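Local coordinates for protein glycoside hydrolase, GH17 family (Formosa sp. Hel1_33_131, PDB 6FCG) that probably hydrolyses internal beta-1,3-glucosidic linkages of the algal storage glucan laminarin, as an endo-acting glycoside hydrolase, at residues A[303-315]-A[322-334]. Residues are numbered along the deposited sequence; the frame is centred on the assembly and turned at random.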
# COMPACT_ATOMS: atom_id res chain seq x y z
N ILE A 303 2.60 2.96 41.33
CA ILE A 303 2.91 3.02 39.91
C ILE A 303 4.35 3.45 39.74
O ILE A 303 4.72 4.59 39.95
CB ILE A 303 1.95 3.95 39.14
CG1 ILE A 303 0.48 3.53 39.39
CG2 ILE A 303 2.25 3.92 37.64
CD1 ILE A 303 0.15 2.07 39.08
N GLY A 304 5.16 2.49 39.32
CA GLY A 304 6.57 2.73 39.05
C GLY A 304 6.88 3.36 37.71
O GLY A 304 7.98 3.90 37.53
N GLU A 305 5.98 3.24 36.74
CA GLU A 305 6.22 3.81 35.44
C GLU A 305 4.93 3.90 34.63
O GLU A 305 4.23 2.92 34.45
CB GLU A 305 7.32 3.04 34.68
CG GLU A 305 8.20 3.92 33.77
CD GLU A 305 9.22 3.13 32.96
OE1 GLU A 305 9.05 3.04 31.70
OE2 GLU A 305 10.18 2.56 33.54
N THR A 306 4.64 5.09 34.15
CA THR A 306 3.70 5.30 33.05
C THR A 306 3.99 6.66 32.42
O THR A 306 4.56 7.53 33.08
CB THR A 306 2.24 5.21 33.51
OG1 THR A 306 1.39 5.18 32.35
CG2 THR A 306 1.84 6.40 34.38
N GLY A 307 3.60 6.84 31.18
CA GLY A 307 3.91 8.05 30.45
C GLY A 307 3.27 8.12 29.08
O GLY A 307 2.77 7.13 28.57
N TRP A 308 3.28 9.30 28.49
CA TRP A 308 2.64 9.56 27.20
C TRP A 308 3.48 10.58 26.41
O TRP A 308 3.53 11.74 26.76
CB TRP A 308 1.24 10.09 27.45
CG TRP A 308 0.34 10.06 26.31
CD1 TRP A 308 0.37 10.89 25.21
CD2 TRP A 308 -0.76 9.19 26.11
NE1 TRP A 308 -0.64 10.57 24.35
CE2 TRP A 308 -1.35 9.52 24.87
CE3 TRP A 308 -1.31 8.15 26.86
CZ2 TRP A 308 -2.45 8.86 24.37
CZ3 TRP A 308 -2.40 7.48 26.36
CH2 TRP A 308 -2.97 7.85 25.12
N ALA A 309 4.15 10.12 25.35
CA ALA A 309 5.10 10.95 24.65
C ALA A 309 4.46 12.07 23.86
O ALA A 309 3.30 11.96 23.42
CB ALA A 309 5.96 10.09 23.75
N SER A 310 5.19 13.17 23.71
CA SER A 310 4.69 14.35 23.01
C SER A 310 4.97 14.32 21.51
O SER A 310 4.50 15.20 20.79
CB SER A 310 5.31 15.62 23.59
OG SER A 310 6.71 15.66 23.39
N PHE A 311 5.72 13.33 21.03
CA PHE A 311 5.98 13.22 19.61
C PHE A 311 6.32 11.78 19.22
O PHE A 311 6.95 11.08 19.99
CB PHE A 311 7.13 14.16 19.20
CG PHE A 311 7.33 14.25 17.73
CD1 PHE A 311 6.59 15.13 16.97
CD2 PHE A 311 8.22 13.40 17.09
CE1 PHE A 311 6.74 15.19 15.58
CE2 PHE A 311 8.39 13.46 15.69
CZ PHE A 311 7.64 14.36 14.94
N SER A 312 5.91 11.37 18.01
CA SER A 312 6.31 10.07 17.44
C SER A 312 6.28 10.11 15.93
O SER A 312 5.28 10.51 15.34
CB SER A 312 5.37 8.94 17.88
OG SER A 312 5.74 7.69 17.26
N ASN A 313 7.35 9.63 15.32
CA ASN A 313 7.38 9.44 13.87
C ASN A 313 7.20 7.95 13.45
O ASN A 313 7.46 7.61 12.31
CB ASN A 313 8.67 10.04 13.26
CG ASN A 313 9.93 9.28 13.66
OD1 ASN A 313 9.90 8.25 14.34
ND2 ASN A 313 11.03 9.76 13.20
N GLY A 314 6.79 7.09 14.38
CA GLY A 314 6.44 5.70 14.09
C GLY A 314 4.97 5.46 14.37
O GLY A 314 4.09 6.23 13.91
N TYR A 315 4.72 4.46 15.19
CA TYR A 315 3.37 3.96 15.42
C TYR A 315 2.41 4.86 16.19
O TYR A 315 1.20 4.68 16.04
CB TYR A 315 3.40 2.67 16.22
CG TYR A 315 4.12 1.52 15.60
CD1 TYR A 315 4.01 1.23 14.23
CD2 TYR A 315 4.90 0.65 16.40
CE1 TYR A 315 4.69 0.13 13.68
CE2 TYR A 315 5.58 -0.45 15.86
CZ TYR A 315 5.46 -0.70 14.52
OH TYR A 315 6.12 -1.77 14.00
N LYS A 322 -2.13 8.42 16.28
CA LYS A 322 -2.49 9.83 16.61
C LYS A 322 -2.50 10.12 18.12
O LYS A 322 -3.25 10.97 18.59
CB LYS A 322 -3.86 10.24 16.01
CG LYS A 322 -4.16 9.76 14.61
CD LYS A 322 -3.46 10.55 13.55
CE LYS A 322 -4.13 10.20 12.24
NZ LYS A 322 -3.25 10.37 11.07
N ALA A 323 -1.66 9.42 18.87
CA ALA A 323 -1.62 9.57 20.32
C ALA A 323 -0.71 10.70 20.78
O ALA A 323 -1.06 11.46 21.67
CB ALA A 323 -1.17 8.27 20.94
N THR A 324 0.44 10.84 20.14
CA THR A 324 1.49 11.69 20.65
C THR A 324 1.40 13.17 20.25
O THR A 324 1.44 13.50 19.08
CB THR A 324 2.85 11.18 20.19
OG1 THR A 324 2.87 11.08 18.76
CG2 THR A 324 3.12 9.83 20.79
N ASP A 325 1.30 14.03 21.27
CA ASP A 325 1.44 15.49 21.18
C ASP A 325 1.40 16.05 22.61
O ASP A 325 1.00 15.33 23.53
CB ASP A 325 0.36 16.14 20.29
CG ASP A 325 -1.05 15.86 20.79
OD1 ASP A 325 -1.39 16.38 21.88
OD2 ASP A 325 -1.81 15.14 20.08
N GLU A 326 1.76 17.31 22.79
CA GLU A 326 1.87 17.87 24.14
C GLU A 326 0.55 18.04 24.88
O GLU A 326 0.52 18.05 26.13
CB GLU A 326 2.59 19.20 24.11
CG GLU A 326 4.05 19.07 23.72
CD GLU A 326 4.83 20.38 23.76
OE1 GLU A 326 4.38 21.34 24.42
OE2 GLU A 326 5.91 20.43 23.14
N TYR A 327 -0.54 18.17 24.12
CA TYR A 327 -1.87 18.35 24.70
C TYR A 327 -2.36 17.04 25.32
O TYR A 327 -2.82 17.01 26.46
CB TYR A 327 -2.85 18.86 23.64
CG TYR A 327 -4.25 19.19 24.12
CD1 TYR A 327 -4.46 20.09 25.17
CD2 TYR A 327 -5.37 18.65 23.50
CE1 TYR A 327 -5.74 20.42 25.60
CE2 TYR A 327 -6.65 18.98 23.92
CZ TYR A 327 -6.83 19.86 24.97
OH TYR A 327 -8.09 20.18 25.37
N LYS A 328 -2.29 15.96 24.56
CA LYS A 328 -2.72 14.68 25.08
C LYS A 328 -1.82 14.22 26.21
O LYS A 328 -2.30 13.56 27.12
CB LYS A 328 -2.81 13.62 23.99
CG LYS A 328 -3.90 13.89 23.00
CD LYS A 328 -4.21 12.65 22.20
CE LYS A 328 -3.99 12.81 20.71
NZ LYS A 328 -4.90 13.53 19.86
N GLU A 329 -0.53 14.56 26.15
CA GLU A 329 0.39 14.26 27.25
C GLU A 329 -0.05 14.94 28.54
O GLU A 329 -0.06 14.32 29.61
CB GLU A 329 1.83 14.71 26.92
CG GLU A 329 2.79 14.47 28.07
CD GLU A 329 4.14 15.08 27.85
OE1 GLU A 329 5.07 14.33 28.13
OE2 GLU A 329 4.30 16.28 27.44
N ALA A 330 -0.39 16.22 28.43
CA ALA A 330 -0.88 16.96 29.58
C ALA A 330 -2.16 16.35 30.16
O ALA A 330 -2.29 16.19 31.38
CB ALA A 330 -1.11 18.42 29.22
N ILE A 331 -3.11 16.01 29.30
CA ILE A 331 -4.33 15.37 29.76
C ILE A 331 -4.03 14.06 30.50
O ILE A 331 -4.56 13.81 31.59
CB ILE A 331 -5.31 15.12 28.61
CG1 ILE A 331 -5.85 16.46 28.10
CG2 ILE A 331 -6.48 14.24 29.08
CD1 ILE A 331 -6.53 16.37 26.75
N PHE A 332 -3.14 13.24 29.94
CA PHE A 332 -2.79 11.98 30.57
C PHE A 332 -2.10 12.19 31.91
O PHE A 332 -2.48 11.57 32.90
CB PHE A 332 -1.92 11.13 29.63
CG PHE A 332 -1.66 9.74 30.15
CD1 PHE A 332 -2.68 8.80 30.14
CD2 PHE A 332 -0.41 9.37 30.63
CE1 PHE A 332 -2.46 7.51 30.61
CE2 PHE A 332 -0.18 8.09 31.09
CZ PHE A 332 -1.21 7.16 31.08
N TYR A 333 -1.10 13.08 31.93
CA TYR A 333 -0.35 13.39 33.15
C TYR A 333 -1.29 13.79 34.30
O TYR A 333 -1.17 13.25 35.40
CB TYR A 333 0.65 14.53 32.90
CG TYR A 333 1.43 14.92 34.12
CD1 TYR A 333 2.47 14.13 34.59
CD2 TYR A 333 1.15 16.10 34.80
CE1 TYR A 333 3.21 14.49 35.70
CE2 TYR A 333 1.88 16.48 35.92
CZ TYR A 333 2.91 15.68 36.38
OH TYR A 333 3.58 16.10 37.49
N ASN A 334 -2.22 14.70 34.02
CA ASN A 334 -3.18 15.19 35.02
C ASN A 334 -4.17 14.14 35.47
O ASN A 334 -4.48 14.06 36.67
CB ASN A 334 -3.92 16.43 34.53
CG ASN A 334 -3.00 17.62 34.36
OD1 ASN A 334 -2.04 17.82 35.11
ND2 ASN A 334 -3.28 18.42 33.37
O HOH W 1 3.93 13.24 16.93
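Ser-310 and Asp-325 bring the two backbones to a CA-CA distance of 3.9 Å, where the chain leaving strand 301-305 passes the start of helix 326-342; toward the strand the paths diverge, with Gly-307 and Tyr-333 7.3 Å apart at CA. No direct backbone hydrogen bond joins them here; Asp-325 CA lies 3.1 Å from Ser-310 O, a CA-H...O contact. Asp-325 also N-caps the helix, its OD1 accepting a nearly straight bond from Lys-328 N.

Trp-308 illustrates how one indole can tie a loop both to a helix and to the loop that leads into it. With CG anti to the backbone N (chi1 -164°), the ring reaches across so that NE1 donates to Ala-323 O at 2.9 Å; the oxygen lies in the indole plane, whereas the donor stands above the carbonyl plane. CZ2 rests on the Ala-323 methyl, and CE3 sits over one face of Phe-332, 3.6 Å from CD1, the two rings inclined at 39°. At the edge of Phe-332 lies Thr-306 OG1, itself bonded to Thr-242 O. A leucine in place of Trp-308 would probably leave Ala-323 O without this donor and Phe-332 with less packing over the face that CE3 now covers.

In this TIM-barrel enzyme the contact fastens a beta-to-alpha loop to the helix that follows it, with Met-274 of helix 266-294 and Met-245 of helix 244-250 also packing against Trp-308.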